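Local coordinates for heme-binding protein HutZ (Vibrio cholerae, PDB 3TGV), which binds heme and probably degrades it to biliverdin, the beta and delta isomers, with release of the iron, at residues V62-E68 with K80-A86. The protein carries 1 engineered substitution. Residues are numbered along the deposited sequence; the frame is centred on the assembly and turned at random.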
loop_
_atom_site.group_PDB
_atom_site.type_symbol
_atom_site.label_atom_id
_atom_site.label_comp_id
_atom_site.label_asym_id
_atom_site.label_seq_id
_atom_site.Cartn_x
_atom_site.Cartn_y
_atom_site.Cartn_z
ATOM N N VAL A 62 5.825 11.157 3.080
ATOM C CA VAL A 62 5.262 9.826 2.946
ATOM C C VAL A 62 3.753 9.908 3.063
ATOM O O VAL A 62 3.239 10.699 3.837
ATOM C CB VAL A 62 5.655 8.933 4.118
ATOM C CG1 VAL A 62 5.826 7.506 3.648
ATOM C CG2 VAL A 62 6.886 9.465 4.791
ATOM N N SER A 63 3.057 9.066 2.316
ATOM C CA SER A 63 1.648 8.830 2.560
ATOM C C SER A 63 1.543 7.448 3.215
ATOM O O SER A 63 2.114 6.472 2.719
ATOM C CB SER A 63 0.845 8.939 1.258
ATOM O OG SER A 63 -0.540 8.687 1.454
ATOM N N ILE A 64 0.852 7.377 4.352
ATOM C CA ILE A 64 0.792 6.152 5.157
ATOM C C ILE A 64 -0.618 5.557 5.216
ATOM O O ILE A 64 -1.610 6.284 5.335
ATOM C CB ILE A 64 1.247 6.433 6.595
ATOM C CG1 ILE A 64 2.723 6.834 6.614
ATOM C CG2 ILE A 64 0.994 5.216 7.491
ATOM C CD1 ILE A 64 3.154 7.490 7.901
ATOM N N MET A 65 -0.711 4.238 5.125
ATOM C CA MET A 65 -2.003 3.566 5.246
ATOM C C MET A 65 -1.912 2.307 6.098
ATOM O O MET A 65 -1.005 1.480 5.931
ATOM C CB MET A 65 -2.580 3.230 3.867
ATOM C CG MET A 65 -3.880 2.451 3.921
ATOM S SD MET A 65 -4.673 2.247 2.308
ATOM C CE MET A 65 -3.414 1.300 1.462
ATOM N N MET A 66 -2.855 2.184 7.018
ATOM C CA MET A 66 -3.012 0.997 7.839
ATOM C C MET A 66 -4.350 0.389 7.402
ATOM O O MET A 66 -5.385 1.060 7.445
ATOM C CB MET A 66 -3.029 1.431 9.305
ATOM C CG MET A 66 -2.967 0.342 10.352
ATOM S SD MET A 66 -3.129 1.060 12.019
ATOM C CE MET A 66 -1.855 2.301 11.976
ATOM N N ILE A 67 -4.335 -0.860 6.946
ATOM C CA ILE A 67 -5.505 -1.437 6.281
ATOM C C ILE A 67 -5.799 -2.897 6.659
ATOM O O ILE A 67 -4.874 -3.693 6.884
ATOM C CB ILE A 67 -5.366 -1.318 4.735
ATOM C CG1 ILE A 67 -6.646 -1.785 4.046
ATOM C CG2 ILE A 67 -4.116 -2.087 4.229
ATOM C CD1 ILE A 67 -6.766 -1.300 2.622
ATOM N N GLU A 68 -7.081 -3.254 6.740
ATOM C CA GLU A 68 -7.432 -4.629 7.079
ATOM C C GLU A 68 -7.102 -5.529 5.894
ATOM O O GLU A 68 -6.995 -5.057 4.769
ATOM C CB GLU A 68 -8.911 -4.773 7.455
ATOM C CG GLU A 68 -9.857 -4.767 6.277
ATOM C CD GLU A 68 -11.325 -4.854 6.701
ATOM O OE1 GLU A 68 -11.630 -5.461 7.750
ATOM O OE2 GLU A 68 -12.167 -4.316 5.975
ATOM N N LYS A 80 -11.612 -1.597 5.525
ATOM C CA LYS A 80 -11.454 -0.770 6.713
ATOM C C LYS A 80 -10.021 -0.256 6.769
ATOM O O LYS A 80 -9.069 -1.040 6.670
ATOM C CB LYS A 80 -11.776 -1.624 7.944
ATOM C CG LYS A 80 -11.753 -0.936 9.285
ATOM C CD LYS A 80 -12.377 -1.868 10.333
ATOM C CE LYS A 80 -11.919 -1.556 11.743
ATOM N NZ LYS A 80 -12.403 -2.554 12.753
ATOM N N ARG A 81 -9.855 1.056 6.914
ATOM C CA ARG A 81 -8.518 1.634 6.833
ATOM C C ARG A 81 -8.379 3.002 7.489
ATOM O O ARG A 81 -9.369 3.723 7.669
ATOM C CB ARG A 81 -8.091 1.733 5.369
ATOM C CG ARG A 81 -8.936 2.696 4.530
ATOM C CD ARG A 81 -8.712 2.452 3.040
ATOM N NE ARG A 81 -9.425 3.411 2.202
ATOM C CZ ARG A 81 -10.664 3.235 1.742
ATOM N NH1 ARG A 81 -11.334 2.130 2.029
ATOM N NH2 ARG A 81 -11.231 4.168 0.988
ATOM N N LEU A 82 -7.136 3.334 7.838
ATOM C CA LEU A 82 -6.741 4.645 8.345
ATOM C C LEU A 82 -5.654 5.161 7.424
ATOM O O LEU A 82 -4.703 4.437 7.138
ATOM C CB LEU A 82 -6.118 4.521 9.733
ATOM C CG LEU A 82 -6.957 4.004 10.902
ATOM C CD1 LEU A 82 -6.121 3.976 12.156
ATOM C CD2 LEU A 82 -8.218 4.861 11.104
ATOM N N THR A 83 -5.764 6.400 6.965
ATOM C CA THR A 83 -4.746 6.948 6.065
ATOM C C THR A 83 -4.361 8.359 6.500
ATOM O O THR A 83 -5.213 9.142 6.959
ATOM C CB THR A 83 -5.242 6.968 4.603
ATOM O OG1 THR A 83 -5.767 5.680 4.253
ATOM C CG2 THR A 83 -4.099 7.292 3.649
ATOM N N PHE A 84 -3.081 8.681 6.361
ATOM C CA PHE A 84 -2.582 10.009 6.694
ATOM C C PHE A 84 -1.233 10.241 6.035
ATOM O O PHE A 84 -0.522 9.286 5.719
ATOM C CB PHE A 84 -2.474 10.201 8.212
ATOM C CG PHE A 84 -1.580 9.205 8.908
ATOM C CD1 PHE A 84 -2.047 7.946 9.238
ATOM C CD2 PHE A 84 -0.280 9.547 9.269
ATOM C CE1 PHE A 84 -1.229 7.026 9.888
ATOM C CE2 PHE A 84 0.548 8.627 9.927
ATOM C CZ PHE A 84 0.064 7.371 10.237
ATOM N N ASP A 85 -0.897 11.506 5.808
ATOM C CA ASP A 85 0.408 11.872 5.276
ATOM C C ASP A 85 1.293 12.256 6.441
ATOM O O ASP A 85 0.786 12.609 7.505
ATOM C CB ASP A 85 0.300 13.031 4.287
ATOM C CG ASP A 85 -0.477 12.658 3.032
ATOM O OD1 ASP A 85 -0.728 11.451 2.805
ATOM O OD2 ASP A 85 -0.844 13.577 2.268
ATOM N N ALA A 86 2.612 12.176 6.244
ATOM C CA ALA A 86 3.573 12.399 7.317
ATOM C C ALA A 86 4.892 12.985 6.817
ATOM O O ALA A 86 5.148 13.033 5.624
ATOM C CB ALA A 86 3.835 11.094 8.071
#
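Val62-Ile67 and Arg81-Ala86 pair as antiparallel strands of a split-barrel sheet, their directions 158° apart. Val62 with Ala86, Ile64 with Phe84 and Met66 with Leu82 are hydrogen-bonded pairs, each joined by two N-H...O bonds, the shortest from Ile64 N to Phe84 O (2.7 Å). Where the strand has ended, Glu68 continues the ladder: its N binds Lys80 O, and its carboxylate replaces a backbone carbonyl, Lys80 N lying 2.8 Å from Glu68 OE2 and approaching from above the carboxylate plane.

On the face of Ile64, the Phe84 ring is folded back over the isoleucine by chi1 of 58°, CG between backbone N and carbonyl carbon. Ile64 CB sits 4.0 Å from the ring centroid in a CH-pi contact, while Ile64 CD1 reaches past the rim to Ala86 CB at 3.7 Å. Tyr42 meets the same ring. The sheet face carrying Ser63, Met65 and Ile67 turns to the second subunit: Ser63 OG donates to Asp85 OD1 (3.1 Å) and also bonds Val30 N of that subunit, whose Tyr32 packs on Ile67 and Arg81.

The two faces of this strand pair carry different chemistry, an apolar interior and a partly polar dimer interface where one serine hydroxyl links neighbouring strand and partner chain.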